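Local structure of cystathionine beta-lyases/cystathionine gamma-synthases (Corynebacterium glutamicum, 5X5H) at residues G109-R112 against L113-V117; V256-D259 against R260-D263; E293-A296 against K297-R301. The protein probably joins O-succinyl-L-homoserine to L-cysteine, with pyridoxal 5'-phosphate as cofactor, to make L,L-cystathionine and succinate for methionine biosynthesis. One frame throughout, in Å; residues are numbered along the deposited sequence.

Contact 1: G109-R112 against L113-V117; sequences GTYR and LIDTV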
loop_
_atom_site.group_PDB
_atom_site.type_symbol
_atom_site.label_atom_id
_atom_site.label_comp_id
_atom_site.label_asym_id
_atom_site.label_seq_id
_atom_site.Cartn_x
_atom_site.Cartn_y
_atom_site.Cartn_z
ATOM N N GLY A 109 -4.476 2.571 28.959
ATOM C CA GLY A 109 -5.121 3.542 28.118
ATOM C C GLY A 109 -6.653 3.696 28.349
ATOM O O GLY A 109 -7.167 4.784 28.295
ATOM N N THR A 110 -7.357 2.618 28.641
ATOM C CA THR A 110 -8.734 2.624 28.994
ATOM C C THR A 110 -8.992 3.483 30.285
ATOM O O THR A 110 -9.875 4.338 30.367
ATOM C CB THR A 110 -9.351 1.239 29.144
ATOM O OG1 THR A 110 -9.031 0.482 27.960
ATOM C CG2 THR A 110 -10.787 1.320 29.383
ATOM N N TYR A 111 -8.166 3.137 31.257
ATOM C CA TYR A 111 -8.217 3.856 32.511
ATOM C C TYR A 111 -7.923 5.373 32.366
ATOM O O TYR A 111 -8.697 6.182 32.876
ATOM C CB TYR A 111 -7.147 3.243 33.517
ATOM C CG TYR A 111 -7.020 4.136 34.808
ATOM C CD1 TYR A 111 -8.046 4.142 35.692
ATOM C CD2 TYR A 111 -5.962 4.987 34.950
ATOM C CE1 TYR A 111 -7.995 5.030 36.812
ATOM C CE2 TYR A 111 -5.913 5.842 36.042
ATOM C CZ TYR A 111 -6.896 5.797 36.933
ATOM O OH TYR A 111 -6.812 6.749 38.028
ATOM N N ARG A 112 -6.925 5.726 31.595
ATOM C CA ARG A 112 -6.537 7.100 31.348
ATOM C C ARG A 112 -7.674 7.813 30.668
ATOM O O ARG A 112 -8.022 8.939 30.999
ATOM C CB ARG A 112 -5.247 7.223 30.580
ATOM C CG ARG A 112 -4.829 8.653 30.199
ATOM C CD ARG A 112 -3.501 8.667 29.483
ATOM N NE ARG A 112 -3.464 7.483 28.580
ATOM C CZ ARG A 112 -2.988 7.418 27.334
ATOM N NH1 ARG A 112 -2.460 8.476 26.704
ATOM N NH2 ARG A 112 -3.049 6.261 26.691
ATOM N N LEU A 113 -8.301 7.164 29.713
ATOM C CA LEU A 113 -9.429 7.824 29.051
ATOM C C LEU A 113 -10.550 8.136 29.991
ATOM O O LEU A 113 -11.087 9.241 29.958
ATOM C CB LEU A 113 -9.945 6.902 27.902
ATOM C CG LEU A 113 -11.055 7.466 26.963
ATOM C CD1 LEU A 113 -10.677 8.732 26.285
ATOM C CD2 LEU A 113 -11.457 6.387 25.940
ATOM N N ILE A 114 -10.937 7.186 30.823
ATOM C CA ILE A 114 -11.993 7.451 31.818
ATOM C C ILE A 114 -11.585 8.562 32.810
ATOM O O ILE A 114 -12.321 9.502 33.033
ATOM C CB ILE A 114 -12.316 6.174 32.554
ATOM C CG1 ILE A 114 -12.928 5.154 31.560
ATOM C CG2 ILE A 114 -13.233 6.567 33.749
ATOM C CD1 ILE A 114 -12.980 3.744 32.093
ATOM N N ASP A 115 -10.407 8.348 33.360
ATOM C CA ASP A 115 -10.027 9.114 34.538
ATOM C C ASP A 115 -9.568 10.525 34.158
ATOM O O ASP A 115 -9.833 11.451 34.942
ATOM C CB ASP A 115 -8.933 8.436 35.279
ATOM C CG ASP A 115 -8.487 9.275 36.533
ATOM O OD1 ASP A 115 -9.275 9.325 37.484
ATOM O OD2 ASP A 115 -7.400 9.856 36.507
ATOM N N THR A 116 -8.882 10.741 33.035
ATOM C CA THR A 116 -8.479 12.080 32.612
ATOM C C THR A 116 -9.529 12.778 31.800
ATOM O O THR A 116 -9.854 13.947 32.036
ATOM C CB THR A 116 -7.100 12.015 31.871
ATOM O OG1 THR A 116 -6.052 11.618 32.762
ATOM C CG2 THR A 116 -6.759 13.387 31.281
ATOM N N VAL A 117 -10.104 12.111 30.821
ATOM C CA VAL A 117 -11.019 12.756 29.923
ATOM C C VAL A 117 -12.461 12.692 30.358
ATOM O O VAL A 117 -13.120 13.738 30.523
ATOM C CB VAL A 117 -10.835 12.175 28.435
ATOM C CG1 VAL A 117 -11.826 12.801 27.450
ATOM C CG2 VAL A 117 -9.384 12.379 27.999
#
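Y111 O accepts the shortest hydrogen bond of this helical turn, from D115 N at 2.8 Å. It is one of four i to i+4 backbone bonds that wind G109-R112 into L113-V117 on helix 108-118, the helix of the beta-alpha-beta unit formed with strands 99-103 and 124-128. The side chains of Y111 and D115 leave this turn together. Each has its CG trans to the backbone N (chi1 171° in Y111), which sets phenol and carboxylate side by side, their planes only 10° apart. D115 CB lies over one face of the Y111 ring, 4.0 Å from its centroid, in a CH-pi contact displaced toward the rim, where CB is 3.7 Å from Y111 CZ. On another flank R112 and T116 run alongside each other, R112 CG 4.1 Å from T116 OG1, facing G234 and F230 of a second subunit. The branched I114 meets its own turn through CD1, 4.2 Å from T110 CG2, and packs against F90 and strand 99-103, while L113 packs on the cofactor-binding M83. Aspartate suits its place because its methylene serves the ring while OD1 is hydrogen-bonded to Y125 OH on strand 124-128; that bond probably steadies the carboxylate's charge and ties the helix to the sheet edge.

Contact 2: V256-D259 against R260-D263; sequences VRMD and RHCD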
loop_
_atom_site.group_PDB
_atom_site.type_symbol
_atom_site.label_atom_id
_atom_site.label_comp_id
_atom_site.label_asym_id
_atom_site.label_seq_id
_atom_site.Cartn_x
_atom_site.Cartn_y
_atom_site.Cartn_z
ATOM N N VAL A 256 -5.030 -20.483 12.904
ATOM C CA VAL A 256 -3.755 -21.202 12.852
ATOM C C VAL A 256 -2.681 -20.503 13.685
ATOM O O VAL A 256 -1.834 -21.130 14.283
ATOM C CB VAL A 256 -3.247 -21.597 11.436
ATOM C CG1 VAL A 256 -4.261 -22.604 10.834
ATOM C CG2 VAL A 256 -3.049 -20.387 10.560
ATOM N N ARG A 257 -2.707 -19.155 13.694
ATOM C CA ARG A 257 -1.807 -18.432 14.554
ATOM C C ARG A 257 -2.129 -18.719 16.008
ATOM O O ARG A 257 -1.190 -19.035 16.763
ATOM C CB ARG A 257 -1.846 -16.938 14.259
ATOM C CG ARG A 257 -1.188 -16.564 12.918
ATOM C CD ARG A 257 -1.168 -15.049 12.670
ATOM N NE ARG A 257 -2.466 -14.450 12.403
ATOM C CZ ARG A 257 -3.222 -13.750 13.191
ATOM N NH1 ARG A 257 -2.853 -13.529 14.461
ATOM N NH2 ARG A 257 -4.356 -13.235 12.778
ATOM N N MET A 258 -3.358 -18.469 16.407
ATOM C CA MET A 258 -3.696 -18.597 17.842
ATOM C C MET A 258 -3.442 -20.007 18.342
ATOM O O MET A 258 -3.007 -20.151 19.497
ATOM C CB MET A 258 -5.080 -18.099 18.072
ATOM C CG MET A 258 -5.437 -18.022 19.572
ATOM S SD MET A 258 -4.368 -16.923 20.593
ATOM C CE MET A 258 -5.319 -15.428 20.636
ATOM N N ASP A 259 -3.689 -21.032 17.553
ATOM C CA ASP A 259 -3.427 -22.376 18.057
ATOM C C ASP A 259 -1.924 -22.524 18.355
ATOM O O ASP A 259 -1.571 -23.140 19.379
ATOM C CB ASP A 259 -3.860 -23.405 17.099
ATOM C CG ASP A 259 -5.333 -23.742 17.301
ATOM O OD1 ASP A 259 -5.813 -23.773 18.448
ATOM O OD2 ASP A 259 -5.875 -24.181 16.332
ATOM N N ARG A 260 -1.032 -21.936 17.586
ATOM C CA ARG A 260 0.396 -22.011 17.808
ATOM C C ARG A 260 0.771 -21.108 18.982
ATOM O O ARG A 260 1.611 -21.486 19.826
ATOM C CB ARG A 260 1.174 -21.684 16.560
ATOM C CG ARG A 260 2.684 -21.891 16.666
ATOM C CD ARG A 260 3.086 -23.314 16.885
ATOM N NE ARG A 260 2.548 -24.269 15.857
ATOM C CZ ARG A 260 3.098 -24.698 14.714
ATOM N NH1 ARG A 260 4.275 -24.354 14.341
ATOM N NH2 ARG A 260 2.388 -25.511 13.901
ATOM N N HIS A 261 0.218 -19.918 19.083
ATOM C CA HIS A 261 0.499 -19.039 20.232
ATOM C C HIS A 261 0.139 -19.828 21.532
ATOM O O HIS A 261 0.886 -19.755 22.527
ATOM C CB HIS A 261 -0.430 -17.817 20.207
ATOM C CG HIS A 261 -0.089 -16.728 19.248
ATOM N ND1 HIS A 261 1.063 -16.009 19.339
ATOM C CD2 HIS A 261 -0.821 -16.213 18.194
ATOM C CE1 HIS A 261 1.024 -15.095 18.354
ATOM N NE2 HIS A 261 -0.088 -15.206 17.651
ATOM N N CYS A 262 -0.992 -20.485 21.570
ATOM C CA CYS A 262 -1.467 -21.162 22.798
ATOM C C CYS A 262 -0.593 -22.399 23.040
ATOM O O CYS A 262 -0.169 -22.600 24.196
ATOM C CB CYS A 262 -2.883 -21.604 22.628
ATOM S SG CYS A 262 -4.087 -20.242 22.677
ATOM N N ASP A 263 -0.260 -23.168 22.014
ATOM C CA ASP A 263 0.688 -24.302 22.179
ATOM C C ASP A 263 1.958 -23.781 22.834
ATOM O O ASP A 263 2.515 -24.437 23.750
ATOM C CB ASP A 263 0.983 -25.013 20.886
ATOM C CG ASP A 263 -0.195 -25.858 20.335
ATOM O OD1 ASP A 263 -1.206 -26.075 21.000
ATOM O OD2 ASP A 263 0.003 -26.262 19.132
HETATM O O HOH W 1 -0.305 -13.446 15.529
#
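Four residues of helix 254-273 bond to the next four through regular i to i+4 links at H261, C262 and D263, whereas R260 N is shared weakly between V256 O and R257 O. R257 O is thus approached by two N-H groups, the stronger being H261 N at 2.9 Å. The imidazole of H261 turns back toward the same carbonyl, bringing CD2 to 3.2 Å from R257 O, because chi1 of -78° keeps the ring beside its own backbone N. M258 crosses H261 at about a right angle; its SD stands 5.1 Å from the ring centroid, oblique to the ring. The flexible thioether bends at chi2 and chi3 to bring SD 3.9 Å from C262 SG, two polarisable sulfurs in apolar contact beside helix 184-187. A water in the plane of the imidazole bridges the polar ends of R257 and H261, 2.8 Å from H261 NE2 and 2.8 Å from R257 NH1, whose proton it accepts. R257 is also held by G250 O, Y205 O and T253 OG1, and H261 ND1 by I367 O; D259 OD2 is hydrogen-bonded to Y186 OH. The chemistry implies a proton on H261 ND1, given to the I367 carbonyl, while the guanidinium, with NH1 4.5 Å from NE2, would tend to disfavour a second proton on the ring.

Contact 3: E293-A296 against K297-R301; sequences EVAA and KQMKR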
loop_
_atom_site.group_PDB
_atom_site.type_symbol
_atom_site.label_atom_id
_atom_site.label_comp_id
_atom_site.label_asym_id
_atom_site.label_seq_id
_atom_site.Cartn_x
_atom_site.Cartn_y
_atom_site.Cartn_z
ATOM N N GLU A 293 -10.926 -21.972 36.689
ATOM C CA GLU A 293 -12.103 -22.720 36.387
ATOM C C GLU A 293 -13.120 -21.894 35.546
ATOM O O GLU A 293 -13.737 -22.480 34.634
ATOM C CB GLU A 293 -12.732 -23.318 37.687
ATOM C CG GLU A 293 -11.713 -24.292 38.306
ATOM C CD GLU A 293 -11.757 -25.747 37.836
ATOM O OE1 GLU A 293 -12.327 -26.580 38.600
ATOM O OE2 GLU A 293 -11.177 -26.085 36.768
ATOM N N VAL A 294 -13.196 -20.614 35.828
ATOM C CA VAL A 294 -14.022 -19.671 35.009
ATOM C C VAL A 294 -13.390 -19.616 33.612
ATOM O O VAL A 294 -14.137 -19.730 32.646
ATOM C CB VAL A 294 -14.117 -18.328 35.669
ATOM C CG1 VAL A 294 -14.820 -17.328 34.746
ATOM C CG2 VAL A 294 -14.949 -18.470 36.989
ATOM N N ALA A 295 -12.073 -19.513 33.536
ATOM C CA ALA A 295 -11.504 -19.414 32.208
ATOM C C ALA A 295 -11.770 -20.637 31.397
ATOM O O ALA A 295 -12.017 -20.573 30.220
ATOM C CB ALA A 295 -10.016 -19.198 32.293
ATOM N N ALA A 296 -11.672 -21.852 32.014
ATOM C CA ALA A 296 -11.808 -23.082 31.283
ATOM C C ALA A 296 -13.246 -23.231 30.812
ATOM O O ALA A 296 -13.401 -23.884 29.819
ATOM C CB ALA A 296 -11.391 -24.210 32.237
ATOM N N LYS A 297 -14.227 -22.624 31.463
ATOM C CA LYS A 297 -15.615 -22.691 30.971
ATOM C C LYS A 297 -15.886 -21.767 29.825
ATOM O O LYS A 297 -16.657 -22.133 28.949
ATOM C CB LYS A 297 -16.688 -22.572 32.042
ATOM C CG LYS A 297 -16.733 -21.355 32.881
ATOM C CD LYS A 297 -18.001 -21.360 33.769
ATOM C CE LYS A 297 -18.330 -19.967 34.271
ATOM N NZ LYS A 297 -18.913 -19.977 35.653
ATOM N N GLN A 298 -15.236 -20.612 29.783
ATOM C CA GLN A 298 -15.652 -19.594 28.825
ATOM C C GLN A 298 -14.599 -19.420 27.727
ATOM O O GLN A 298 -14.923 -18.694 26.749
ATOM C CB GLN A 298 -15.957 -18.283 29.515
ATOM C CG GLN A 298 -14.876 -17.543 30.151
ATOM C CD GLN A 298 -15.294 -16.321 30.985
ATOM O OE1 GLN A 298 -16.484 -16.146 31.377
ATOM N NE2 GLN A 298 -14.316 -15.530 31.316
ATOM N N MET A 299 -13.398 -20.006 27.802
ATOM C CA MET A 299 -12.349 -19.845 26.816
ATOM C C MET A 299 -12.050 -21.217 26.188
ATOM O O MET A 299 -11.922 -22.255 26.928
ATOM C CB MET A 299 -11.090 -19.344 27.410
ATOM C CG MET A 299 -11.179 -17.992 28.143
ATOM S SD MET A 299 -9.654 -17.367 28.819
ATOM C CE MET A 299 -8.778 -16.972 27.264
ATOM N N LYS A 300 -11.853 -21.303 24.855
ATOM C CA LYS A 300 -11.507 -22.503 24.196
ATOM C C LYS A 300 -10.109 -22.972 24.528
ATOM O O LYS A 300 -9.859 -24.189 24.658
ATOM C CB LYS A 300 -11.593 -22.304 22.670
ATOM C CG LYS A 300 -11.266 -23.482 21.769
ATOM C CD LYS A 300 -11.251 -23.163 20.265
ATOM C CE LYS A 300 -11.317 -24.504 19.531
ATOM N NZ LYS A 300 -11.072 -24.242 18.096
ATOM N N ARG A 301 -9.195 -22.014 24.662
ATOM C CA ARG A 301 -7.827 -22.231 25.079
ATOM C C ARG A 301 -7.467 -21.001 25.914
ATOM O O ARG A 301 -8.200 -20.069 26.002
ATOM C CB ARG A 301 -6.841 -22.438 23.932
ATOM C CG ARG A 301 -7.331 -23.581 23.041
ATOM C CD ARG A 301 -6.345 -24.121 22.087
ATOM N NE ARG A 301 -5.147 -24.622 22.787
ATOM C CZ ARG A 301 -4.038 -24.848 22.173
ATOM N NH1 ARG A 301 -3.910 -24.687 20.889
ATOM N NH2 ARG A 301 -3.011 -25.249 22.879
HETATM O O HOH W 2 -11.398 -24.920 28.051
#
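V294 and Q298 meet at the C-terminal end of helix 292-298, where the last turn unwinds and M299 is the first residue to leave helical angles. The inner side is tight. V294 CG1 presses on the flat amide of Q298, 3.9 Å from both CD and NE2, and the two side chains cross obliquely. Beneath them V294 O receives Q298 N at 3.2 Å, with a second, weak bond from K297 N. The polar end of Q298 finds partners nearby: NE2 bonds to T160 O and OE1 to I162 N, which fixes the flip of the amide. Glutamine suits this buried spot because it can both give and accept. One step on, A295 CB touches M299 SD at 3.9 Å; the small methyl lets the long, pliant thioether lie close, and A295 O still holds M299 N at 2.8 Å. The outer side is looser. K297 starts from the same turn: both it and Q298 put CG between backbone N and carbonyl carbon (chi1 59° and 67°), a position uncommon in helices, which sets each CG against V294 O, at 3.1 Å for K297 and 3.4 Å for Q298. The exposed lysine then carries NZ to a salt bridge with D161. E293 and A296 are exposed too; the small alanine suits a surface that no other subunit of the assembly touches. Here a water spans the unwinding end, placed 2.9 Å from A296 O and equally far from M299 O.

Contacts 2 and 3 touch, whereas contact 1 stands apart, its nearest atoms about 18 Å from those of contact 2 and about 17 Å from those of contact 3. The join is R301, just beyond the helix end of contact 3: its NH2 reaches D263 OD1 at 2.7 Å, its NH1 reaches D259 OD1 at 3.2 Å, and CZ packs 3.5 Å from C262 CB. One arginine thus bridges two aspartates a turn apart on contact 2, while its NH2 also meets E266. Contact 1 is the one beside the cofactor, with the T110 side chain about 5 Å from bound pyridoxal phosphate; the M258 side chain of contact 2 is about 12 Å from bound pyridoxal phosphate, as is that of M299 in contact 3.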